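Local coordinates for putative ATP-grasp superfamily protein (Archaeoglobus fulgidus, PDB 3DF7) that is of unknown function but, as a putative member of the ATP-grasp superfamily, probably binds ATP and may bind a metal ion, at residues 13-18 and 46-51; 24-29 and 289-294; 74-79 and 247-252; 185-190 and 197-202; 281-286 and 295-300. One frame throughout, in Å; residues are numbered along the deposited sequence.

Contact 1 of 5, residues 13-18 and 46-51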
# COMPACT_ATOMS: atom_id res chain seq x y z
N GLY A 13 3.97 13.47 8.71
CA GLY A 13 5.03 13.13 9.65
C GLY A 13 6.37 13.80 9.42
O GLY A 13 6.47 15.03 9.42
N GLU A 14 7.39 12.98 9.23
CA GLU A 14 8.75 13.45 9.00
C GLU A 14 8.95 13.70 7.51
O GLU A 14 8.23 13.15 6.68
CB GLU A 14 9.76 12.41 9.48
CG GLU A 14 9.76 12.16 10.98
CD GLU A 14 10.43 13.27 11.76
OE1 GLU A 14 11.63 13.54 11.50
OE2 GLU A 14 9.77 13.88 12.62
N ARG A 15 9.93 14.53 7.17
CA ARG A 15 10.19 14.79 5.77
C ARG A 15 10.96 13.60 5.21
O ARG A 15 11.92 13.12 5.82
CB ARG A 15 11.01 16.07 5.60
CG ARG A 15 11.15 16.53 4.15
CD ARG A 15 9.79 16.80 3.52
NE ARG A 15 9.91 17.37 2.18
CZ ARG A 15 8.88 17.70 1.40
NH1 ARG A 15 7.64 17.51 1.83
NH2 ARG A 15 9.09 18.22 0.20
N ILE A 16 10.53 13.10 4.05
CA ILE A 16 11.20 11.98 3.40
C ILE A 16 11.53 12.43 1.99
O ILE A 16 11.03 13.46 1.53
CB ILE A 16 10.29 10.73 3.33
CG1 ILE A 16 9.03 11.04 2.51
CG2 ILE A 16 9.91 10.27 4.74
CD1 ILE A 16 8.15 9.84 2.29
N GLU A 17 12.38 11.68 1.29
CA GLU A 17 12.75 12.04 -0.07
C GLU A 17 11.51 12.24 -0.94
O GLU A 17 10.54 11.49 -0.83
CB GLU A 17 13.66 10.96 -0.68
CG GLU A 17 13.04 9.57 -0.73
CD GLU A 17 14.05 8.52 -1.12
OE1 GLU A 17 15.03 8.33 -0.37
OE2 GLU A 17 13.87 7.88 -2.18
N ASP A 18 11.54 13.26 -1.79
CA ASP A 18 10.42 13.60 -2.66
C ASP A 18 9.88 12.46 -3.50
O ASP A 18 8.67 12.36 -3.71
CB ASP A 18 10.79 14.76 -3.59
CG ASP A 18 11.37 15.94 -2.85
OD1 ASP A 18 11.08 16.10 -1.65
OD2 ASP A 18 12.11 16.72 -3.47
N ARG A 46 1.84 18.60 7.44
CA ARG A 46 3.10 19.30 7.60
C ARG A 46 2.93 20.69 6.99
O ARG A 46 2.05 20.91 6.15
CB ARG A 46 4.23 18.56 6.88
CG ARG A 46 4.65 17.25 7.54
CD ARG A 46 5.64 16.49 6.67
NE ARG A 46 6.77 17.32 6.25
CZ ARG A 46 7.74 17.73 7.05
NH1 ARG A 46 7.75 17.39 8.33
NH2 ARG A 46 8.72 18.49 6.57
N PRO A 47 3.77 21.65 7.39
CA PRO A 47 3.68 23.02 6.85
C PRO A 47 3.69 23.10 5.32
O PRO A 47 2.91 23.85 4.73
CB PRO A 47 4.88 23.71 7.47
CG PRO A 47 5.01 23.03 8.79
CD PRO A 47 4.81 21.58 8.43
N GLU A 48 4.57 22.34 4.68
CA GLU A 48 4.70 22.35 3.22
C GLU A 48 3.41 22.04 2.46
O GLU A 48 3.30 22.35 1.27
CB GLU A 48 5.78 21.36 2.77
CG GLU A 48 7.13 21.52 3.45
CD GLU A 48 7.13 21.01 4.87
OE1 GLU A 48 6.66 19.87 5.09
OE2 GLU A 48 7.60 21.73 5.78
N PHE A 49 2.44 21.44 3.13
CA PHE A 49 1.19 21.08 2.47
C PHE A 49 -0.01 21.80 3.05
O PHE A 49 -1.15 21.41 2.81
CB PHE A 49 0.97 19.57 2.57
CG PHE A 49 2.13 18.75 2.07
CD1 PHE A 49 2.52 18.82 0.73
CD2 PHE A 49 2.83 17.91 2.93
CE1 PHE A 49 3.60 18.07 0.26
CE2 PHE A 49 3.90 17.15 2.46
CZ PHE A 49 4.28 17.23 1.13
N SER A 50 0.24 22.86 3.81
CA SER A 50 -0.82 23.63 4.43
C SER A 50 -1.83 24.20 3.44
O SER A 50 -3.00 24.38 3.78
CB SER A 50 -0.23 24.77 5.26
OG SER A 50 0.49 25.68 4.44
N CYS A 51 -1.38 24.47 2.22
CA CYS A 51 -2.25 25.04 1.18
C CYS A 51 -3.10 24.02 0.43
O CYS A 51 -3.99 24.40 -0.34
CB CYS A 51 -1.39 25.80 0.16
SG CYS A 51 -0.28 24.72 -0.79

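Contact 2 of 5, residues 24-29 and 289-294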
# COMPACT_ATOMS: atom_id res chain seq x y z
N GLY A 24 3.09 9.10 -1.12
CA GLY A 24 2.38 9.25 0.13
C GLY A 24 1.37 10.39 0.06
O GLY A 24 0.23 10.26 0.52
N LEU A 25 1.79 11.51 -0.52
CA LEU A 25 0.91 12.67 -0.65
C LEU A 25 -0.31 12.32 -1.50
O LEU A 25 -1.43 12.72 -1.18
CB LEU A 25 1.67 13.84 -1.30
CG LEU A 25 0.83 15.08 -1.62
CD1 LEU A 25 0.19 15.63 -0.34
CD2 LEU A 25 1.71 16.13 -2.27
N ALA A 26 -0.08 11.56 -2.57
CA ALA A 26 -1.17 11.15 -3.45
C ALA A 26 -2.16 10.27 -2.71
O ALA A 26 -3.38 10.42 -2.85
CB ALA A 26 -0.60 10.40 -4.65
N MSE A 27 -1.64 9.35 -1.90
CA MSE A 27 -2.52 8.47 -1.14
C MSE A 27 -3.31 9.25 -0.10
O MSE A 27 -4.49 8.98 0.11
CB MSE A 27 -1.72 7.35 -0.46
CG MSE A 27 -1.29 6.23 -1.40
SE MSE A 27 -0.46 4.74 -0.47
CE MSE A 27 1.37 5.30 -0.64
N PHE A 28 -2.66 10.20 0.57
CA PHE A 28 -3.36 10.98 1.59
C PHE A 28 -4.49 11.79 0.94
O PHE A 28 -5.61 11.83 1.45
CB PHE A 28 -2.41 11.95 2.30
CG PHE A 28 -3.06 12.73 3.41
CD1 PHE A 28 -3.22 12.18 4.67
CD2 PHE A 28 -3.54 14.02 3.17
CE1 PHE A 28 -3.85 12.89 5.69
CE2 PHE A 28 -4.18 14.74 4.19
CZ PHE A 28 -4.33 14.17 5.45
N LYS A 29 -4.18 12.44 -0.18
CA LYS A 29 -5.17 13.24 -0.89
C LYS A 29 -6.34 12.34 -1.30
O LYS A 29 -7.51 12.68 -1.07
CB LYS A 29 -4.54 13.87 -2.15
CG LYS A 29 -5.48 14.74 -2.97
CD LYS A 29 -4.83 15.16 -4.28
CE LYS A 29 -5.67 16.18 -5.04
NZ LYS A 29 -7.07 15.73 -5.22
N LYS A 289 0.66 17.89 -16.24
CA LYS A 289 -0.66 17.70 -15.64
C LYS A 289 -0.65 16.60 -14.58
O LYS A 289 -1.18 15.51 -14.79
CB LYS A 289 -1.66 17.36 -16.75
CG LYS A 289 -1.73 18.45 -17.83
CD LYS A 289 -2.60 18.07 -19.01
CE LYS A 289 -2.60 19.20 -20.05
NZ LYS A 289 -3.36 18.84 -21.27
N PRO A 290 -0.07 16.89 -13.41
CA PRO A 290 -0.00 15.90 -12.33
C PRO A 290 -1.22 15.89 -11.42
O PRO A 290 -2.06 16.79 -11.45
CB PRO A 290 1.25 16.31 -11.58
CG PRO A 290 1.13 17.82 -11.60
CD PRO A 290 0.70 18.10 -13.04
N TYR A 291 -1.31 14.84 -10.61
CA TYR A 291 -2.38 14.68 -9.64
C TYR A 291 -1.87 15.44 -8.41
O TYR A 291 -2.61 16.21 -7.79
CB TYR A 291 -2.58 13.20 -9.32
CG TYR A 291 -3.54 12.91 -8.18
CD1 TYR A 291 -4.86 13.36 -8.22
CD2 TYR A 291 -3.13 12.16 -7.07
CE1 TYR A 291 -5.75 13.06 -7.18
CE2 TYR A 291 -4.00 11.87 -6.03
CZ TYR A 291 -5.31 12.31 -6.09
OH TYR A 291 -6.19 12.00 -5.08
N VAL A 292 -0.60 15.22 -8.07
CA VAL A 292 0.06 15.89 -6.96
C VAL A 292 1.55 16.00 -7.27
O VAL A 292 2.07 15.25 -8.10
CB VAL A 292 -0.07 15.13 -5.60
CG1 VAL A 292 -1.53 15.07 -5.18
CG2 VAL A 292 0.53 13.73 -5.71
N SER A 293 2.22 16.95 -6.62
CA SER A 293 3.65 17.15 -6.83
C SER A 293 4.37 17.36 -5.50
O SER A 293 3.78 17.83 -4.54
CB SER A 293 3.90 18.39 -7.70
OG SER A 293 3.17 18.34 -8.92
N VAL A 294 5.65 16.98 -5.47
CA VAL A 294 6.51 17.17 -4.31
C VAL A 294 7.88 17.46 -4.90
O VAL A 294 8.52 16.57 -5.48
CB VAL A 294 6.58 15.91 -3.41
CG1 VAL A 294 7.61 16.14 -2.31
CG2 VAL A 294 5.22 15.62 -2.80
O HOH W 1 -8.51 13.18 -5.18

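Contact 3 of 5, residues 74-79 and 247-252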
# COMPACT_ATOMS: atom_id res chain seq x y z
N LEU A 74 -6.93 5.80 10.60
CA LEU A 74 -6.38 5.11 9.45
C LEU A 74 -4.99 5.69 9.29
O LEU A 74 -4.83 6.87 9.00
CB LEU A 74 -7.20 5.38 8.18
CG LEU A 74 -6.61 4.66 6.96
CD1 LEU A 74 -6.61 3.14 7.20
CD2 LEU A 74 -7.40 5.02 5.71
N ILE A 75 -3.99 4.84 9.49
CA ILE A 75 -2.61 5.26 9.38
C ILE A 75 -1.94 4.66 8.15
O ILE A 75 -1.98 3.45 7.93
CB ILE A 75 -1.83 4.89 10.67
CG1 ILE A 75 -2.30 5.81 11.81
CG2 ILE A 75 -0.32 5.00 10.45
CD1 ILE A 75 -1.73 5.49 13.17
N ILE A 76 -1.36 5.53 7.34
CA ILE A 76 -0.67 5.13 6.13
C ILE A 76 0.79 5.53 6.34
O ILE A 76 1.10 6.72 6.48
CB ILE A 76 -1.19 5.88 4.89
CG1 ILE A 76 -2.71 5.74 4.79
CG2 ILE A 76 -0.53 5.31 3.64
CD1 ILE A 76 -3.35 6.77 3.88
N ALA A 77 1.68 4.55 6.37
CA ALA A 77 3.09 4.85 6.57
C ALA A 77 3.95 3.69 6.09
O ALA A 77 3.49 2.56 5.99
CB ALA A 77 3.37 5.12 8.05
N PRO A 78 5.22 3.97 5.78
CA PRO A 78 6.10 2.90 5.31
C PRO A 78 6.34 1.84 6.39
O PRO A 78 6.34 2.14 7.59
CB PRO A 78 7.38 3.64 4.91
CG PRO A 78 7.34 4.90 5.74
CD PRO A 78 5.89 5.28 5.68
N GLU A 79 6.50 0.59 5.97
CA GLU A 79 6.76 -0.49 6.93
C GLU A 79 8.17 -0.33 7.49
O GLU A 79 8.47 -0.78 8.60
CB GLU A 79 6.61 -1.85 6.25
CG GLU A 79 5.17 -2.24 5.95
CD GLU A 79 4.69 -1.79 4.57
OE1 GLU A 79 5.27 -0.85 3.99
OE2 GLU A 79 3.72 -2.39 4.08
N ALA A 247 -0.03 -4.15 4.47
CA ALA A 247 -1.19 -4.00 5.33
C ALA A 247 -1.47 -2.52 5.52
O ALA A 247 -1.43 -2.01 6.64
CB ALA A 247 -0.95 -4.68 6.67
N ARG A 248 -1.74 -1.84 4.42
CA ARG A 248 -2.00 -0.40 4.41
C ARG A 248 -2.39 -0.03 2.99
O ARG A 248 -2.24 -0.82 2.07
CB ARG A 248 -0.72 0.36 4.75
CG ARG A 248 0.43 0.01 3.79
CD ARG A 248 1.60 0.98 3.90
NE ARG A 248 2.76 0.54 3.12
CZ ARG A 248 2.91 0.71 1.81
NH1 ARG A 248 1.98 1.32 1.09
NH2 ARG A 248 4.02 0.28 1.21
N LEU A 249 -2.88 1.19 2.81
CA LEU A 249 -3.23 1.65 1.47
C LEU A 249 -1.98 1.58 0.61
O LEU A 249 -0.87 1.75 1.11
CB LEU A 249 -3.71 3.10 1.51
CG LEU A 249 -5.02 3.41 2.23
CD1 LEU A 249 -5.41 4.87 1.96
CD2 LEU A 249 -6.11 2.48 1.73
N THR A 250 -2.17 1.32 -0.68
CA THR A 250 -1.05 1.27 -1.62
C THR A 250 -1.37 2.25 -2.75
O THR A 250 -2.54 2.57 -2.98
CB THR A 250 -0.83 -0.17 -2.18
OG1 THR A 250 -2.02 -0.64 -2.81
CG2 THR A 250 -0.42 -1.12 -1.06
N THR A 251 -0.34 2.73 -3.43
CA THR A 251 -0.50 3.73 -4.49
C THR A 251 -1.60 3.53 -5.53
O THR A 251 -2.26 4.50 -5.93
CB THR A 251 0.86 3.96 -5.20
OG1 THR A 251 1.87 4.21 -4.21
CG2 THR A 251 0.77 5.17 -6.13
N PRO A 252 -1.82 2.29 -6.00
CA PRO A 252 -2.87 2.06 -7.00
C PRO A 252 -4.25 2.61 -6.60
O PRO A 252 -5.12 2.84 -7.44
CB PRO A 252 -2.87 0.54 -7.16
CG PRO A 252 -1.42 0.19 -6.94
CD PRO A 252 -1.08 1.04 -5.73
O HOH W 2 -3.37 2.39 5.68
O HOH W 3 2.71 -4.54 5.39

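Contact 4 of 5, residues 185-190 and 197-202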
# COMPACT_ATOMS: atom_id res chain seq x y z
N VAL A 185 -7.47 -5.46 -9.28
CA VAL A 185 -6.24 -6.18 -9.62
C VAL A 185 -5.47 -5.19 -10.48
O VAL A 185 -5.97 -4.72 -11.51
CB VAL A 185 -6.51 -7.48 -10.40
CG1 VAL A 185 -5.19 -8.09 -10.85
CG2 VAL A 185 -7.26 -8.47 -9.51
N ASN A 186 -4.27 -4.84 -10.03
CA ASN A 186 -3.46 -3.85 -10.71
C ASN A 186 -2.17 -4.39 -11.30
O ASN A 186 -1.59 -5.34 -10.79
CB ASN A 186 -3.13 -2.72 -9.74
CG ASN A 186 -4.15 -2.59 -8.63
OD1 ASN A 186 -3.90 -2.97 -7.48
ND2 ASN A 186 -5.33 -2.07 -8.98
N GLU A 187 -1.74 -3.76 -12.38
CA GLU A 187 -0.51 -4.15 -13.05
C GLU A 187 0.57 -3.20 -12.56
O GLU A 187 0.35 -1.99 -12.47
CB GLU A 187 -0.71 -4.00 -14.55
CG GLU A 187 0.45 -4.47 -15.40
CD GLU A 187 0.19 -4.23 -16.87
OE1 GLU A 187 -1.00 -4.11 -17.25
OE2 GLU A 187 1.16 -4.18 -17.64
N GLN A 188 1.74 -3.74 -12.23
CA GLN A 188 2.83 -2.89 -11.76
C GLN A 188 3.90 -2.77 -12.84
O GLN A 188 4.25 -3.75 -13.50
CB GLN A 188 3.45 -3.47 -10.49
CG GLN A 188 2.49 -3.65 -9.31
CD GLN A 188 1.86 -2.35 -8.83
OE1 GLN A 188 2.54 -1.32 -8.72
NE2 GLN A 188 0.57 -2.39 -8.51
N ILE A 189 4.39 -1.56 -13.05
CA ILE A 189 5.44 -1.33 -14.04
C ILE A 189 6.71 -1.05 -13.25
O ILE A 189 6.82 -0.05 -12.55
CB ILE A 189 5.09 -0.14 -14.95
CG1 ILE A 189 3.83 -0.48 -15.76
CG2 ILE A 189 6.25 0.17 -15.88
CD1 ILE A 189 3.28 0.66 -16.59
N ILE A 190 7.67 -1.96 -13.36
CA ILE A 190 8.91 -1.84 -12.61
C ILE A 190 10.14 -1.47 -13.43
O ILE A 190 10.34 -1.97 -14.54
CB ILE A 190 9.19 -3.14 -11.83
CG1 ILE A 190 8.00 -3.44 -10.92
CG2 ILE A 190 10.48 -3.01 -11.03
CD1 ILE A 190 8.16 -4.68 -10.08
N GLY A 197 5.22 2.74 -12.04
CA GLY A 197 3.83 3.03 -12.34
C GLY A 197 2.94 1.82 -12.18
O GLY A 197 3.42 0.72 -11.90
N ALA A 198 1.64 2.03 -12.35
CA ALA A 198 0.66 0.96 -12.24
C ALA A 198 -0.42 1.20 -13.28
O ALA A 198 -0.63 2.32 -13.73
CB ALA A 198 0.05 0.91 -10.84
N VAL A 199 -1.09 0.12 -13.68
CA VAL A 199 -2.18 0.20 -14.64
C VAL A 199 -3.38 -0.41 -13.92
O VAL A 199 -3.33 -1.56 -13.46
CB VAL A 199 -1.85 -0.60 -15.92
CG1 VAL A 199 -3.01 -0.52 -16.90
CG2 VAL A 199 -0.58 -0.05 -16.56
N VAL A 200 -4.45 0.37 -13.81
CA VAL A 200 -5.67 -0.05 -13.11
C VAL A 200 -6.89 0.05 -14.02
O VAL A 200 -7.26 1.14 -14.45
CB VAL A 200 -5.91 0.86 -11.87
CG1 VAL A 200 -7.12 0.38 -11.09
CG2 VAL A 200 -4.67 0.89 -10.99
N PRO A 201 -7.54 -1.09 -14.33
CA PRO A 201 -7.20 -2.45 -13.89
C PRO A 201 -6.09 -3.06 -14.74
O PRO A 201 -5.76 -2.55 -15.81
CB PRO A 201 -8.52 -3.20 -14.04
CG PRO A 201 -9.09 -2.58 -15.28
CD PRO A 201 -8.83 -1.09 -15.05
N ALA A 202 -5.53 -4.17 -14.27
CA ALA A 202 -4.44 -4.84 -14.97
C ALA A 202 -4.85 -5.32 -16.36
O ALA A 202 -6.00 -5.70 -16.59
CB ALA A 202 -3.94 -6.02 -14.14

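Contact 5 of 5, residues 281-286 and 295-300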
# COMPACT_ATOMS: atom_id res chain seq x y z
N VAL A 281 -1.13 5.03 -13.65
CA VAL A 281 -0.59 5.89 -12.62
C VAL A 281 0.91 5.84 -12.85
O VAL A 281 1.47 4.76 -13.05
CB VAL A 281 -0.90 5.35 -11.19
CG1 VAL A 281 -0.28 6.27 -10.14
CG2 VAL A 281 -2.41 5.27 -10.97
N ARG A 282 1.58 6.99 -12.88
CA ARG A 282 3.02 6.95 -13.08
C ARG A 282 3.74 8.07 -12.37
O ARG A 282 3.23 9.19 -12.24
CB ARG A 282 3.36 6.98 -14.57
CG ARG A 282 3.09 8.30 -15.27
CD ARG A 282 3.33 8.20 -16.78
NE ARG A 282 3.01 9.46 -17.44
CZ ARG A 282 2.89 9.62 -18.75
NH1 ARG A 282 3.06 8.60 -19.59
NH2 ARG A 282 2.57 10.82 -19.23
N LYS A 283 4.94 7.74 -11.89
CA LYS A 283 5.78 8.70 -11.21
C LYS A 283 6.68 9.30 -12.28
O LYS A 283 7.23 8.58 -13.12
CB LYS A 283 6.61 8.00 -10.14
CG LYS A 283 7.55 8.91 -9.37
CD LYS A 283 8.40 8.13 -8.39
CE LYS A 283 7.55 7.41 -7.35
NZ LYS A 283 8.37 6.67 -6.36
N SER A 284 6.81 10.62 -12.26
CA SER A 284 7.62 11.30 -13.25
C SER A 284 8.25 12.55 -12.67
O SER A 284 8.08 12.85 -11.48
CB SER A 284 6.76 11.67 -14.47
OG SER A 284 5.61 12.41 -14.07
N LYS A 285 8.99 13.26 -13.51
CA LYS A 285 9.64 14.50 -13.12
C LYS A 285 8.98 15.67 -13.84
O LYS A 285 8.93 15.71 -15.06
CB LYS A 285 11.13 14.45 -13.48
CG LYS A 285 11.91 13.31 -12.81
CD LYS A 285 11.93 13.45 -11.29
CE LYS A 285 13.32 13.81 -10.77
NZ LYS A 285 13.82 15.10 -11.30
N SER A 286 8.46 16.61 -13.06
CA SER A 286 7.83 17.81 -13.60
C SER A 286 6.81 17.60 -14.71
O SER A 286 6.82 18.31 -15.72
CB SER A 286 8.92 18.77 -14.10
OG SER A 286 9.87 19.01 -13.07
N GLY A 295 8.33 18.70 -4.77
CA GLY A 295 9.62 19.05 -5.34
C GLY A 295 9.50 18.94 -6.84
O GLY A 295 8.55 19.46 -7.43
N ASP A 296 10.45 18.26 -7.48
CA ASP A 296 10.44 18.08 -8.93
C ASP A 296 9.72 16.80 -9.33
O ASP A 296 9.65 16.47 -10.52
CB ASP A 296 11.87 18.06 -9.48
CG ASP A 296 12.58 19.39 -9.32
OD1 ASP A 296 12.02 20.43 -9.72
OD2 ASP A 296 13.72 19.39 -8.79
N TYR A 297 9.20 16.07 -8.35
CA TYR A 297 8.50 14.82 -8.63
C TYR A 297 6.99 15.02 -8.76
O TYR A 297 6.38 15.78 -8.02
CB TYR A 297 8.79 13.80 -7.52
CG TYR A 297 10.12 13.10 -7.67
CD1 TYR A 297 10.24 11.97 -8.48
CD2 TYR A 297 11.25 13.57 -7.02
CE1 TYR A 297 11.47 11.33 -8.64
CE2 TYR A 297 12.49 12.94 -7.17
CZ TYR A 297 12.59 11.82 -7.98
OH TYR A 297 13.81 11.19 -8.14
N THR A 298 6.41 14.33 -9.73
CA THR A 298 4.97 14.40 -9.96
C THR A 298 4.40 13.00 -10.10
O THR A 298 5.08 12.07 -10.52
CB THR A 298 4.65 15.18 -11.26
OG1 THR A 298 5.44 14.65 -12.34
CG2 THR A 298 4.92 16.66 -11.09
N LEU A 299 3.13 12.85 -9.72
CA LEU A 299 2.47 11.57 -9.85
C LEU A 299 1.26 11.87 -10.73
O LEU A 299 0.45 12.74 -10.40
CB LEU A 299 2.03 11.03 -8.50
CG LEU A 299 1.51 9.59 -8.57
CD1 LEU A 299 2.67 8.64 -8.87
CD2 LEU A 299 0.85 9.21 -7.27
N GLU A 300 1.15 11.15 -11.84
CA GLU A 300 0.05 11.37 -12.77
C GLU A 300 -0.89 10.18 -12.77
O GLU A 300 -0.52 9.08 -12.39
CB GLU A 300 0.58 11.54 -14.20
CG GLU A 300 1.74 12.50 -14.38
CD GLU A 300 2.43 12.30 -15.72
OE1 GLU A 300 1.79 12.52 -16.77
OE2 GLU A 300 3.62 11.90 -15.72

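Contact 1 of 5, residues 13-18 and 46-51
Arg46 reaches back to the carbonyl of Gly13 and lies against the chain of Arg15, joining the loop ahead of helix 18-35, within a beta-alpha-beta unit, to the loop that leaves its second strand. The first loop runs between helices 9-12 and 18-35, beyond strand 3-8; the second follows strand 40-42, the parallel neighbour of 3-8. The one hydrogen bond across the contact runs from Arg46 NH1 to Gly13 O, 2.9 Å long with an N-H...O angle of 147°. It meets Gly13 just where the chain leaves the helix 9-12. A bend at chi3 (52°) folds the end of Arg46 toward this oxygen, and its CD also passes 3.2 Å from Gly13 O.

One face of the same guanidinium group is covered by the first loop. Arg15 CB comes over that face, 3.5 Å from Arg46 NH2, with Glu14 C beside it.

Acidic groups of both loops stand near the two arginines. Glu48 OE1 forms a salt bridge with Arg46 NE at 2.8 Å, and it stands 4.1 Å from Arg15 NH1, well out of that guanidinium plane. It therefore probably moderates the repulsion of the two arginines. Asp18 OD1 offers Arg15 a second negative charge, also well out of plane, with no N-H pointing at it.

The aromatic part is supplied by buried Phe49, which also packs on Thr11 and Leu25. Its ring plane is turned 39° from the Arg15 guanidinium, and its CZ lies at the guanidinium edge, 3.4 Å from Arg15 NH1.

Contact 2 of 5, residues 24-29 and 289-294
Tyr291 OH and Lys29 NZ share water 1, which stands 2.6 Å from Tyr291 OH and accepts a hydrogen bond from Lys29 NZ. The lysine nitrogen has a second partner in Asp33, one helical turn further along, with which it forms a salt bridge. Next to this polar end the two side chains, coming from opposite directions, overlap. Lys29 CD lies over the face of the Tyr291 ring, 3.8 Å from its centroid and 29° off the normal, a CH-pi contact. The lysine chain is extended as far as CE and turns only at chi4 (-52°), which carries NZ back to the phenol end of the ring. Ala26 O touches the ring at its edge, near the ring plane, 3.5 Å from CE2 of Tyr291.

The rest is apolar packing of helix 18-35 on strand 292-294, whose short axes pass at 8.3 Å. Val292 CG1 presses on Lys29 CD at 3.4 Å, a tight carbon contact, while its CG2 meets Ala26 CB at 3.7 Å. Leu25 CD2 fits against Val294 CG2 at 3.6 Å. Tyr291 and Val292 form a classic beta bulge opposite Leu299, and both point their side chains at the helix.

With a leucine in place of Tyr291, water 1 would probably lose its phenol partner and the methylenes of Lys29 their flat aromatic cover. The chemistry implies a graded interface: hydrocarbon toward Leu25, and toward Lys29 a charged end held by a water and the carboxylate of Asp33 while its methylenes serve as apolar surface.

Contact 3 of 5, residues 74-79 and 247-252
Glu79 and Arg248 meet with their flat groups steeply inclined, the carboxylate and guanidinium planes being 68° apart. Glu79 OE1 lies in the guanidinium plane and takes two hydrogen bonds from the NE/NH2 edge of Arg248, which grips it side-on. Arg248 NE gives the straighter one, 3.0 Å and 161°, meeting Glu79 OE1 from above the carboxylate plane; Arg248 NH2 gives the longer one, 3.3 Å, to the syn lone pair of the same oxygen. The other oxygen, Glu79 OE2, accepts from water 3, which in turn takes the N-H of Ala247. Arg248 leaves its backbone with chi1 at 57° and is then extended to NE, a course that carries CD past Ala77 O at 3.2 Å. At the other side of the guanidinium, Arg248 NH1 donates to Leu249 O at 2.9 Å, in the carbonyl plane, so the group is fixed from two directions.

Leu249 points toward strand 72-76. Its CD1 presses on Ile76 CD1 at 3.4 Å, tighter than usual, and touches Leu74 CD2 at 4.2 Å; Met27 and Ala31 of helix 18-35 also pack on Leu249. Water 2 bridges Ile75 O and Leu249 N.

Were a leucine to stand in for Arg248, Glu79 OE1 would probably lose its two guanidinium donors and Leu249 O its guanidinium mate. The contact joins the end of strand 72-76, in the part of the sequence assigned to the pre-ATP-grasp domain, to a loop in the part assigned to the ATP-grasp domain. Its chemistry implies a buried junction held by ion pairing and water on one flank and by branched aliphatic side chains on the other.

Contact 4 of 5, residues 185-190 and 197-202
Glu187 and Val199 satisfy each other's backbone in a hydrogen-bonded pair of the antiparallel hairpin made by strands 180-191 and 194-200. Glu187 N donates to Val199 O at 2.9 Å and almost straight (178°), and Val199 N returns a bond to Glu187 O at 2.8 Å. Ile189 and Gly197 form the next such pair, less evenly. Ile189 N reaches Gly197 O at 2.7 Å, whereas Gly197 N donates to Ile189 O over a longer 3.3 Å. Beyond the cis peptide before Pro201 the strand regularity ends, yet Ala202 N still donates to Val185 O at 2.8 Å, and Ala202 CB comes to 3.6 Å from Glu187 N. The carbonyls of Pro201 and Ala202 both accept from Arg278.

Side chains add apolar contacts beside these bonds. Glu187, extended with chi1 at -176°, runs next to Val199, CB to CB 3.8 Å, and carries its carboxylate on to a salt bridge with Arg203. Ile189 CD1 touches Val199 CG2 at 3.9 Å on the same face.

The outward N-H and C=O groups are used by the flanking strands: Asn186 and Gln188 bond to Ser171 and Asn169 of strand 168-176, Ala198 and Val200 to Val281 and Gln279 of strand 279-285. The hairpin is thus interior to the large antiparallel sheet, with helix 206-220 packing on Val185 and helix 256-260 on Val200.

Contact 5 of 5, residues 281-286 and 295-300
Glu300 OE2 is gripped from opposite faces of its carboxylate by Ser284 OG at 2.6 Å and Arg282 NE at 3.0 Å. Arg282 NH2 adds a bond of 3.1 Å to Glu300 OE1 on its syn side, making a side-on salt bridge with one nitrogen to each oxygen. Arg282 starts with CG between its backbone N and carbonyl carbon (chi1 70°) and runs extended to NE, which brings the guanidinium edge alongside the acid. In the next shell, Thr298 OG1 stands 2.8 Å from Ser284 OG and accepts from Ala287 N.

Backbone bonds set this register. Arg282 and Glu300 form one hydrogen-bonded antiparallel pair, Glu300 N to Arg282 O measuring 2.9 Å; Ser284 and Thr298 form another, with Thr298 N to Ser284 O 2.8 Å. On the reverse face Lys285 CD lies over the Tyr297 ring, 3.6 Å from its centroid, a CH-pi contact, and Lys283 directs NZ to Glu23.

The two strands sit near one end of the large antiparallel sheet: 279-285 pairs on its inner side with 194-200, and 297-303 with the edge strand 292-294, while helix 18-35 covers the face bearing Tyr297 and Leu299.

Contact 3 is the buried one, its centre about 4 Å from that of the chain; contacts 1 and 5, about 19 and 18 Å out, include exposed residues. Contacts 4 and 5 both pair strands of the large antiparallel sheet and join directly where Ala198 O meets Val281 N. Contact 2 packs helix 18-35 on that sheet beside contact 5, their strands linked at Tyr291 and Leu299. Phe49 of contact 1 touches Leu25 of contact 2, while Met27 reaches contact 3. Chemistry follows place: backbone ladders run through contacts 4 and 5, carboxylate-guanidinium pairs cross contacts 3 and 5, an arginine-to-carbonyl bond bridges contact 1, and hydrocarbon surface carries contact 2.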